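Long-range contacts in AvtR (PDB 4HV0), which probably binds DNA as a ribbon-helix-helix transcriptional regulator of a lipothrixvirus that infects hyperthermophilic archaea: residues E8-L13 with K61-N66; F36-R41 with I75-E80; V27-L32 with I65-E70. One frame throughout, in Å; residues are numbered along the deposited sequence.

Interaction 1: E8-L13 with K61-N66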
loop_
_atom_site.group_PDB
_atom_site.type_symbol
_atom_site.label_atom_id
_atom_site.label_comp_id
_atom_site.label_asym_id
_atom_site.label_seq_id
_atom_site.Cartn_x
_atom_site.Cartn_y
_atom_site.Cartn_z
ATOM N N GLU A 8 -11.892 2.306 1.343
ATOM C CA GLU A 8 -11.546 2.965 2.597
ATOM C C GLU A 8 -10.018 3.150 2.762
ATOM O O GLU A 8 -9.537 4.230 3.163
ATOM C CB GLU A 8 -12.131 2.206 3.777
ATOM C CG GLU A 8 -11.948 2.944 5.084
ATOM C CD GLU A 8 -12.652 2.278 6.257
ATOM O OE1 GLU A 8 -13.196 1.158 6.091
ATOM O OE2 GLU A 8 -12.646 2.885 7.358
ATOM N N VAL A 9 -9.259 2.122 2.412
ATOM C CA VAL A 9 -7.820 2.194 2.505
ATOM C C VAL A 9 -7.267 3.217 1.517
ATOM O O VAL A 9 -6.369 4.018 1.859
ATOM C CB VAL A 9 -7.158 0.809 2.293
ATOM C CG1 VAL A 9 -5.648 0.947 2.151
ATOM C CG2 VAL A 9 -7.485 -0.115 3.445
ATOM N N TYR A 10 -7.789 3.201 0.295
ATOM C CA TYR A 10 -7.334 4.135 -0.726
ATOM C C TYR A 10 -7.612 5.581 -0.313
ATOM O O TYR A 10 -6.739 6.440 -0.463
ATOM C CB TYR A 10 -7.997 3.847 -2.053
ATOM C CG TYR A 10 -7.488 4.733 -3.167
ATOM C CD1 TYR A 10 -6.236 4.516 -3.733
ATOM C CD2 TYR A 10 -8.254 5.799 -3.642
ATOM C CE1 TYR A 10 -5.758 5.331 -4.747
ATOM C CE2 TYR A 10 -7.788 6.608 -4.665
ATOM C CZ TYR A 10 -6.537 6.375 -5.216
ATOM O OH TYR A 10 -6.069 7.181 -6.226
ATOM N N GLU A 11 -8.803 5.851 0.230
ATOM C CA GLU A 11 -9.118 7.208 0.677
ATOM C C GLU A 11 -8.038 7.644 1.659
ATOM O O GLU A 11 -7.429 8.714 1.493
ATOM C CB GLU A 11 -10.514 7.325 1.329
ATOM C CG GLU A 11 -11.705 6.953 0.452
ATOM C CD GLU A 11 -11.692 7.575 -0.941
ATOM O OE1 GLU A 11 -11.266 8.734 -1.113
ATOM O OE2 GLU A 11 -12.114 6.888 -1.897
ATOM N N PHE A 12 -7.784 6.797 2.653
ATOM C CA PHE A 12 -6.769 7.086 3.650
ATOM C C PHE A 12 -5.405 7.376 3.036
ATOM O O PHE A 12 -4.770 8.350 3.388
ATOM C CB PHE A 12 -6.633 5.939 4.627
ATOM C CG PHE A 12 -5.434 6.073 5.514
ATOM C CD1 PHE A 12 -5.496 6.846 6.669
ATOM C CD2 PHE A 12 -4.228 5.455 5.182
ATOM C CE1 PHE A 12 -4.392 6.988 7.492
ATOM C CE2 PHE A 12 -3.113 5.599 6.003
ATOM C CZ PHE A 12 -3.200 6.368 7.159
ATOM N N LEU A 13 -4.966 6.543 2.110
ATOM C CA LEU A 13 -3.686 6.764 1.450
ATOM C C LEU A 13 -3.669 8.027 0.615
ATOM O O LEU A 13 -2.661 8.728 0.558
ATOM C CB LEU A 13 -3.358 5.591 0.535
ATOM C CG LEU A 13 -3.010 4.253 1.202
ATOM C CD1 LEU A 13 -2.909 3.149 0.138
ATOM C CD2 LEU A 13 -1.740 4.327 2.047
ATOM N N LYS A 61 -15.739 -0.666 -5.091
ATOM C CA LYS A 61 -14.522 -0.308 -5.811
ATOM C C LYS A 61 -13.311 -0.922 -5.137
ATOM O O LYS A 61 -13.235 -0.947 -3.915
ATOM C CB LYS A 61 -14.311 1.198 -5.811
ATOM C CG LYS A 61 -15.303 2.032 -6.597
ATOM C CD LYS A 61 -14.571 3.304 -7.009
ATOM C CE LYS A 61 -15.464 4.441 -7.467
ATOM N NZ LYS A 61 -14.825 5.741 -7.121
ATOM N N TYR A 62 -12.364 -1.383 -5.947
ATOM C CA TYR A 62 -11.099 -1.933 -5.490
ATOM C C TYR A 62 -9.987 -1.288 -6.320
ATOM O O TYR A 62 -9.906 -1.488 -7.527
ATOM C CB TYR A 62 -11.077 -3.466 -5.679
ATOM C CG TYR A 62 -12.062 -4.207 -4.811
ATOM C CD1 TYR A 62 -11.736 -4.579 -3.511
ATOM C CD2 TYR A 62 -13.335 -4.514 -5.272
ATOM C CE1 TYR A 62 -12.639 -5.243 -2.702
ATOM C CE2 TYR A 62 -14.248 -5.200 -4.468
ATOM C CZ TYR A 62 -13.890 -5.564 -3.189
ATOM O OH TYR A 62 -14.796 -6.238 -2.396
ATOM N N TYR A 63 -9.126 -0.507 -5.682
ATOM C CA TYR A 63 -8.133 0.274 -6.418
ATOM C C TYR A 63 -6.886 -0.544 -6.685
ATOM O O TYR A 63 -6.396 -1.228 -5.821
ATOM C CB TYR A 63 -7.817 1.558 -5.668
ATOM C CG TYR A 63 -8.983 2.528 -5.633
ATOM C CD1 TYR A 63 -9.036 3.635 -6.488
ATOM C CD2 TYR A 63 -10.040 2.329 -4.747
ATOM C CE1 TYR A 63 -10.109 4.516 -6.444
ATOM C CE2 TYR A 63 -11.112 3.202 -4.695
ATOM C CZ TYR A 63 -11.147 4.291 -5.543
ATOM O OH TYR A 63 -12.221 5.156 -5.478
ATOM N N ARG A 64 -6.393 -0.479 -7.914
ATOM C CA ARG A 64 -5.149 -1.125 -8.312
ATOM C C ARG A 64 -4.040 -0.064 -8.296
ATOM O O ARG A 64 -4.111 0.912 -9.031
ATOM C CB ARG A 64 -5.277 -1.712 -9.715
ATOM C CG ARG A 64 -6.193 -2.915 -9.823
ATOM C CD ARG A 64 -5.696 -3.894 -10.874
ATOM N NE ARG A 64 -6.522 -5.104 -10.902
ATOM C CZ ARG A 64 -6.497 -6.077 -9.985
ATOM N NH1 ARG A 64 -5.688 -6.014 -8.928
ATOM N NH2 ARG A 64 -7.294 -7.133 -10.123
ATOM N N ILE A 65 -3.026 -0.243 -7.457
ATOM C CA ILE A 65 -1.973 0.763 -7.289
ATOM C C ILE A 65 -0.637 0.272 -7.824
ATOM O O ILE A 65 -0.154 -0.792 -7.437
ATOM C CB ILE A 65 -1.789 1.146 -5.818
ATOM C CG1 ILE A 65 -3.019 1.858 -5.270
ATOM C CG2 ILE A 65 -0.620 2.107 -5.671
ATOM C CD1 ILE A 65 -2.972 2.079 -3.777
ATOM N N ASN A 66 -0.030 1.077 -8.696
ATOM C CA ASN A 66 1.283 0.770 -9.263
ATOM C C ASN A 66 2.391 1.088 -8.272
ATOM O O ASN A 66 3.109 2.075 -8.401
ATOM C CB ASN A 66 1.512 1.502 -10.596
ATOM C CG ASN A 66 1.559 0.551 -11.783
ATOM O OD1 ASN A 66 1.428 -0.661 -11.634
ATOM N ND2 ASN A 66 1.756 1.101 -12.969
#
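Tyr10, on helix 7-19, lays its phenol ring flat over that of Tyr63, on strand 60-65, in an offset stack with centroids 4.0 Å apart and planes inclined by only 5°. The two side chains nevertheless cross at about a right angle, so their hydroxyls point in different directions. In Tyr10, CG is swung anti to the backbone N (chi1 -176°), which carries the ring out from the helix toward the strand. Its CB already sits over the Tyr63 face, 3.7 Å from Tyr63 CD2, in a CH-pi contact. Next, Tyr10 CG lies 3.6 Å from Tyr63 CG. The ring then divides: Tyr10 CD2 and CE2 each come 3.6 Å from Tyr63 CE1, whereas CD1 turns toward Ile65, whose CD1 meets the ring near its plane. Tyr10 CZ still skirts Tyr63 CD1, and Tyr10 OH makes a weak hydrogen bond with Glu51 OE1. The same Ile65 CD1 also meets Leu13 CD1 at 4.1 Å, one helical turn further on. Helix 24-36 touches Leu13 and Ile65; Tyr54 meets the Tyr63 ring edge-to-face. At the outer end, Lys61 NZ donates to Tyr63 OH over 3.1 Å. Glu11 OE2 approaches the same hydroxyl without bonding to it and stays 6.0 Å from Lys61 NZ. The contact closes one side of the helix against the antiparallel sheet, in which strand 60-65 pairs with strand 3-6 of the same chain; in this family such a ribbon usually comes from two subunits. Ring faces and methyl groups join the two segments; the polar groups, the Tyr63 hydroxyl, the Glu11 carboxylate and the Lys61 amine, make no hydrogen bond across the contact, and acid and amine probably favour it only through long-range attraction.

Interaction 2: F36-R41 with I75-E80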
loop_
_atom_site.group_PDB
_atom_site.type_symbol
_atom_site.label_atom_id
_atom_site.label_comp_id
_atom_site.label_asym_id
_atom_site.label_seq_id
_atom_site.Cartn_x
_atom_site.Cartn_y
_atom_site.Cartn_z
ATOM N N PHE A 36 8.629 -2.635 7.418
ATOM C CA PHE A 36 9.500 -3.779 7.083
ATOM C C PHE A 36 10.975 -3.472 7.303
ATOM O O PHE A 36 11.813 -4.359 7.247
ATOM C CB PHE A 36 9.199 -4.345 5.690
ATOM C CG PHE A 36 7.811 -4.899 5.623
ATOM C CD1 PHE A 36 7.514 -6.176 6.104
ATOM C CD2 PHE A 36 6.779 -4.099 5.241
ATOM C CE1 PHE A 36 6.214 -6.641 6.131
ATOM C CE2 PHE A 36 5.477 -4.553 5.267
ATOM C CZ PHE A 36 5.192 -5.832 5.726
ATOM N N GLY A 37 11.265 -2.227 7.639
ATOM C CA GLY A 37 12.591 -1.836 8.076
ATOM C C GLY A 37 13.667 -1.894 7.004
ATOM O O GLY A 37 14.820 -2.209 7.312
ATOM N N ILE A 38 13.271 -1.544 5.785
ATOM C CA ILE A 38 14.091 -1.643 4.596
ATOM C C ILE A 38 14.333 -0.326 3.861
ATOM O O ILE A 38 13.542 0.610 3.879
ATOM C CB ILE A 38 13.531 -2.643 3.553
ATOM C CG1 ILE A 38 12.054 -2.323 3.211
ATOM C CG2 ILE A 38 13.820 -4.043 4.052
ATOM C CD1 ILE A 38 11.384 -3.265 2.241
ATOM N N GLU A 39 15.456 -0.327 3.175
ATOM C CA GLU A 39 15.912 0.761 2.348
ATOM C C GLU A 39 15.435 0.499 0.936
ATOM O O GLU A 39 15.661 -0.582 0.418
ATOM C CB GLU A 39 17.435 0.756 2.365
ATOM C CG GLU A 39 18.093 1.822 1.504
ATOM C CD GLU A 39 18.308 3.125 2.260
ATOM O OE1 GLU A 39 17.387 3.555 2.996
ATOM O OE2 GLU A 39 19.407 3.711 2.107
ATOM N N ASP A 40 14.797 1.473 0.310
ATOM C CA ASP A 40 14.445 1.345 -1.097
ATOM C C ASP A 40 14.697 2.637 -1.887
ATOM O O ASP A 40 14.248 3.730 -1.512
ATOM C CB ASP A 40 13.001 0.887 -1.257
ATOM C CG ASP A 40 12.665 0.507 -2.695
ATOM O OD1 ASP A 40 12.407 1.413 -3.503
ATOM O OD2 ASP A 40 12.619 -0.695 -3.021
ATOM N N ARG A 41 15.397 2.480 -3.005
ATOM C CA ARG A 41 15.836 3.617 -3.815
ATOM C C ARG A 41 14.761 4.113 -4.763
ATOM O O ARG A 41 14.795 5.259 -5.156
ATOM C CB ARG A 41 17.072 3.257 -4.639
ATOM C CG ARG A 41 17.871 4.444 -5.167
ATOM C CD ARG A 41 19.038 4.764 -4.244
ATOM N NE ARG A 41 20.048 5.636 -4.882
ATOM C CZ ARG A 41 21.091 5.221 -5.620
ATOM N NH1 ARG A 41 21.299 3.930 -5.892
ATOM N NH2 ARG A 41 21.935 6.126 -6.124
ATOM N N ILE A 75 10.267 -8.925 -3.138
ATOM C CA ILE A 75 10.289 -10.267 -2.610
ATOM C C ILE A 75 10.234 -10.285 -1.079
ATOM O O ILE A 75 9.445 -11.056 -0.518
ATOM C CB ILE A 75 11.501 -11.056 -3.177
ATOM C CG1 ILE A 75 11.257 -11.339 -4.670
ATOM C CG2 ILE A 75 11.729 -12.378 -2.468
ATOM C CD1 ILE A 75 12.483 -11.568 -5.531
ATOM N N LEU A 76 11.007 -9.429 -0.398
ATOM C CA LEU A 76 11.001 -9.436 1.080
ATOM C C LEU A 76 9.606 -9.118 1.565
ATOM O O LEU A 76 9.081 -9.795 2.429
ATOM C CB LEU A 76 12.000 -8.439 1.680
ATOM C CG LEU A 76 13.481 -8.759 1.426
ATOM C CD1 LEU A 76 14.350 -7.667 2.022
ATOM C CD2 LEU A 76 13.877 -10.122 1.966
ATOM N N VAL A 77 8.987 -8.103 0.971
ATOM C CA VAL A 77 7.696 -7.706 1.424
ATOM C C VAL A 77 6.678 -8.825 1.222
ATOM O O VAL A 77 5.930 -9.136 2.143
ATOM C CB VAL A 77 7.246 -6.402 0.790
ATOM C CG1 VAL A 77 5.753 -6.203 0.993
ATOM C CG2 VAL A 77 8.017 -5.258 1.435
ATOM N N LYS A 78 6.659 -9.441 0.046
ATOM C CA LYS A 78 5.779 -10.585 -0.179
ATOM C C LYS A 78 6.005 -11.675 0.830
ATOM O O LYS A 78 5.059 -12.249 1.388
ATOM C CB LYS A 78 6.010 -11.189 -1.555
ATOM C CG LYS A 78 5.426 -10.438 -2.736
ATOM C CD LYS A 78 5.659 -11.282 -3.988
ATOM C CE LYS A 78 6.049 -10.496 -5.228
ATOM N NZ LYS A 78 4.797 -10.117 -5.904
ATOM N N LEU A 79 7.254 -11.962 1.091
ATOM C CA LEU A 79 7.556 -13.037 2.014
ATOM C C LEU A 79 7.105 -12.715 3.417
ATOM O O LEU A 79 6.603 -13.588 4.106
ATOM C CB LEU A 79 9.044 -13.310 1.983
ATOM C CG LEU A 79 9.596 -14.435 2.854
ATOM C CD1 LEU A 79 9.058 -15.766 2.316
ATOM C CD2 LEU A 79 11.127 -14.401 2.915
ATOM N N GLU A 80 7.321 -11.475 3.853
ATOM C CA GLU A 80 6.990 -11.089 5.210
ATOM C C GLU A 80 5.484 -11.088 5.408
ATOM O O GLU A 80 5.008 -11.524 6.437
ATOM C CB GLU A 80 7.590 -9.720 5.517
ATOM C CG GLU A 80 9.091 -9.746 5.776
ATOM C CD GLU A 80 9.492 -10.586 6.984
ATOM O OE1 GLU A 80 8.684 -10.703 7.928
ATOM O OE2 GLU A 80 10.614 -11.142 7.007
#
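The backbones of Phe36 and Val77 come closest, their CA atoms 7.1 Å apart, where the chain leaves helix 24-36 through Gly37, which has a positive phi of 68°, and runs on as an irregular loop beside helix 71-84. The turn at Gly37 sets Phe36 and Ile38 side by side, both directed at the second helix. Phe36 crosses Val77 at about a right angle: Val77 CG2 stands over one face of the ring, 4.2 Å from Phe36 CD2. Glu80 slides past the ring in the opposite direction and comes to it obliquely, its CB close to Phe36 CE1 and CD1 and its CG 3.9 Å from Phe36 CD1. Because the Glu80 chain turns about its CB-CG bond (chi2 -62°), only its aliphatic part lies along the ring, and the carboxylate leads away from the contact. Leu81, one turn beyond Val77, also touches Phe36. Ile38 meets the same methyl of Val77: its CD1 lies 4.0 Å from Val77 CG2, so a single methyl is shared between phenyl ring and isoleucine. The branch CG2 of Ile38 runs alongside Leu76 instead, 4.2 Å from Leu76 CD1, the two side chains pointing in opposite senses. The chi1 of 53° puts CG1 between the backbone N and the carbonyl carbon, directing CD1 at Val77 and CG2 at Leu76. Beyond, Asp40 OD2 takes a hydrogen bond from Glu70 N at the N-cap of helix 71-84, tying the same loop to the start of that helix. Only Val77 among the touching residues is buried, and no hydrogen bond crosses between the segments. The loop is therefore held to the flank of the helix by an apolar patch near the protein surface, with the acid of Glu80 left at its border.

Interaction 3: V27-L32 with I65-E70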
loop_
_atom_site.group_PDB
_atom_site.type_symbol
_atom_site.label_atom_id
_atom_site.label_comp_id
_atom_site.label_asym_id
_atom_site.label_seq_id
_atom_site.Cartn_x
_atom_site.Cartn_y
_atom_site.Cartn_z
ATOM N N VAL A 27 3.469 7.158 -0.460
ATOM C CA VAL A 27 2.968 6.879 0.881
ATOM C C VAL A 27 3.087 5.343 1.174
ATOM O O VAL A 27 3.628 4.941 2.208
ATOM C CB VAL A 27 1.526 7.455 0.993
ATOM C CG1 VAL A 27 0.824 7.081 2.287
ATOM C CG2 VAL A 27 1.562 8.961 0.840
ATOM N N ILE A 28 2.638 4.496 0.247
ATOM C CA ILE A 28 2.793 3.043 0.410
ATOM C C ILE A 28 4.256 2.672 0.601
ATOM O O ILE A 28 4.568 1.953 1.547
ATOM C CB ILE A 28 2.241 2.266 -0.791
ATOM C CG1 ILE A 28 0.728 2.332 -0.800
ATOM C CG2 ILE A 28 2.713 0.824 -0.813
ATOM C CD1 ILE A 28 0.198 1.934 -2.164
ATOM N N ARG A 29 5.156 3.189 -0.249
ATOM C CA ARG A 29 6.596 2.961 -0.071
ATOM C C ARG A 29 7.105 3.393 1.294
ATOM O O ARG A 29 7.868 2.661 1.918
ATOM C CB ARG A 29 7.440 3.595 -1.145
ATOM C CG ARG A 29 7.498 2.744 -2.392
ATOM C CD ARG A 29 8.669 3.123 -3.288
ATOM N NE ARG A 29 8.522 4.478 -3.801
ATOM C CZ ARG A 29 7.723 4.833 -4.811
ATOM N NH1 ARG A 29 6.975 3.933 -5.456
ATOM N NH2 ARG A 29 7.666 6.110 -5.177
ATOM N N LYS A 30 6.630 4.517 1.810
ATOM C CA LYS A 30 7.072 4.959 3.127
ATOM C C LYS A 30 6.600 3.993 4.218
ATOM O O LYS A 30 7.387 3.615 5.093
ATOM C CB LYS A 30 6.622 6.398 3.400
ATOM C CG LYS A 30 7.178 7.009 4.685
ATOM C CD LYS A 30 7.323 8.526 4.573
ATOM C CE LYS A 30 7.476 9.221 5.929
ATOM N NZ LYS A 30 6.202 9.724 6.520
ATOM N N ILE A 31 5.338 3.558 4.152
ATOM C CA ILE A 31 4.806 2.588 5.121
ATOM C C ILE A 31 5.599 1.281 5.038
ATOM O O ILE A 31 6.053 0.762 6.064
ATOM C CB ILE A 31 3.331 2.291 4.868
ATOM C CG1 ILE A 31 2.510 3.506 5.197
ATOM C CG2 ILE A 31 2.838 1.105 5.741
ATOM C CD1 ILE A 31 1.155 3.464 4.542
ATOM N N LEU A 32 5.828 0.785 3.821
ATOM C CA LEU A 32 6.646 -0.433 3.662
ATOM C C LEU A 32 8.074 -0.270 4.198
ATOM O O LEU A 32 8.606 -1.197 4.788
ATOM C CB LEU A 32 6.689 -0.919 2.228
ATOM C CG LEU A 32 5.294 -1.262 1.642
ATOM C CD1 LEU A 32 5.409 -1.784 0.216
ATOM C CD2 LEU A 32 4.447 -2.199 2.503
ATOM N N ILE A 65 -3.026 -0.243 -7.457
ATOM C CA ILE A 65 -1.973 0.763 -7.289
ATOM C C ILE A 65 -0.637 0.272 -7.824
ATOM O O ILE A 65 -0.154 -0.792 -7.437
ATOM C CB ILE A 65 -1.789 1.146 -5.818
ATOM C CG1 ILE A 65 -3.019 1.858 -5.270
ATOM C CG2 ILE A 65 -0.620 2.107 -5.671
ATOM C CD1 ILE A 65 -2.972 2.079 -3.777
ATOM N N ASN A 66 -0.030 1.077 -8.696
ATOM C CA ASN A 66 1.283 0.770 -9.263
ATOM C C ASN A 66 2.391 1.088 -8.272
ATOM O O ASN A 66 3.109 2.075 -8.401
ATOM C CB ASN A 66 1.512 1.502 -10.596
ATOM C CG ASN A 66 1.559 0.551 -11.783
ATOM O OD1 ASN A 66 1.428 -0.661 -11.634
ATOM N ND2 ASN A 66 1.756 1.101 -12.969
ATOM N N CYS A 67 2.500 0.257 -7.251
ATOM C CA CYS A 67 3.604 0.378 -6.341
ATOM C C CYS A 67 4.733 -0.425 -6.941
ATOM O O CYS A 67 4.567 -1.618 -7.205
ATOM C CB CYS A 67 3.243 -0.148 -4.968
ATOM S SG CYS A 67 4.475 0.369 -3.780
ATOM N N LYS A 68 5.843 0.260 -7.220
ATOM C CA LYS A 68 7.077 -0.343 -7.704
ATOM C C LYS A 68 8.193 -0.096 -6.682
ATOM O O LYS A 68 8.482 1.045 -6.361
ATOM C CB LYS A 68 7.493 0.285 -9.036
ATOM C CG LYS A 68 6.478 0.150 -10.147
ATOM C CD LYS A 68 7.084 0.445 -11.512
ATOM C CE LYS A 68 6.049 0.323 -12.614
ATOM N NZ LYS A 68 6.614 0.695 -13.940
ATOM N N LEU A 69 8.771 -1.182 -6.177
ATOM C CA LEU A 69 9.932 -1.225 -5.295
ATOM C C LEU A 69 11.064 -1.936 -6.034
ATOM O O LEU A 69 10.837 -2.590 -7.045
ATOM C CB LEU A 69 9.583 -2.063 -4.056
ATOM C CG LEU A 69 8.702 -1.540 -2.918
ATOM C CD1 LEU A 69 8.342 -2.680 -1.976
ATOM C CD2 LEU A 69 9.410 -0.447 -2.137
ATOM N N GLU A 70 12.294 -1.802 -5.533
ATOM C CA GLU A 70 13.412 -2.612 -6.030
ATOM C C GLU A 70 12.987 -4.063 -5.970
ATOM O O GLU A 70 12.327 -4.459 -5.022
ATOM C CB GLU A 70 14.660 -2.423 -5.157
ATOM C CG GLU A 70 15.235 -1.023 -5.121
ATOM C CD GLU A 70 16.385 -0.882 -4.146
ATOM O OE1 GLU A 70 16.905 -1.874 -3.587
ATOM O OE2 GLU A 70 16.777 0.257 -3.915
#
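Ile28 of helix 24-36, the second helix of the N-terminal strand-helix-helix unit of the ribbon-helix-helix family, reaches tip to tip toward Ile65 at the end of strand 60-65. Ile28 CD1 lies 3.6 Å from both CD1 and CG2 of Ile65, so it fits against the two branches at once. After Asn66, the centre of an inverse gamma turn, the chain brings Cys67 over the helix. Its SG is anti to the backbone N (chi1 -166°) and points inward, 3.5 Å from Ile28 CG2 and near Arg29 CG. Arg29 and Leu69 slide past each other in opposite directions: Leu69 CD2 rests against CG and CD of Arg29, while the Arg29 chain, bent at chi3, brings NH1 obliquely to Lys68 O in a weak and doubtful hydrogen bond, since the place of that carbonyl is uncertain. Asp40 and Thr42 of the loop after the helix also touch Arg29. The other branch of Leu69 serves Leu32, which crosses it at a slant and also touches Leu88 of helix 88-97; here Leu32 CD1 and Leu69 CD1 meet at 3.8 Å.

Overall arrangement
Along the chain, 8-13, 27-32 and 36-41 come first and 61-66, 65-70 and 75-80 follow in the same order, so all three contacts join the N-terminal half to the C-terminal half. Interactions 1 and 3 share Ile65 and Asn66, their centres 13 Å apart, and Leu13 packs on Val27, Ile28 and Ile31. Interactions 2 and 3 lie 10 Å apart, centre to centre, and meet at the N-cap Glu70, which is hydrogen-bonded to both Asp40 and Arg41. Interactions 1 and 2, with centres about 20 Å apart, lie on opposite sides of the chain's centre without touching. Together they bind sheet, helices and loop into one compact body, consistent with a single-chain ribbon-helix-helix fold.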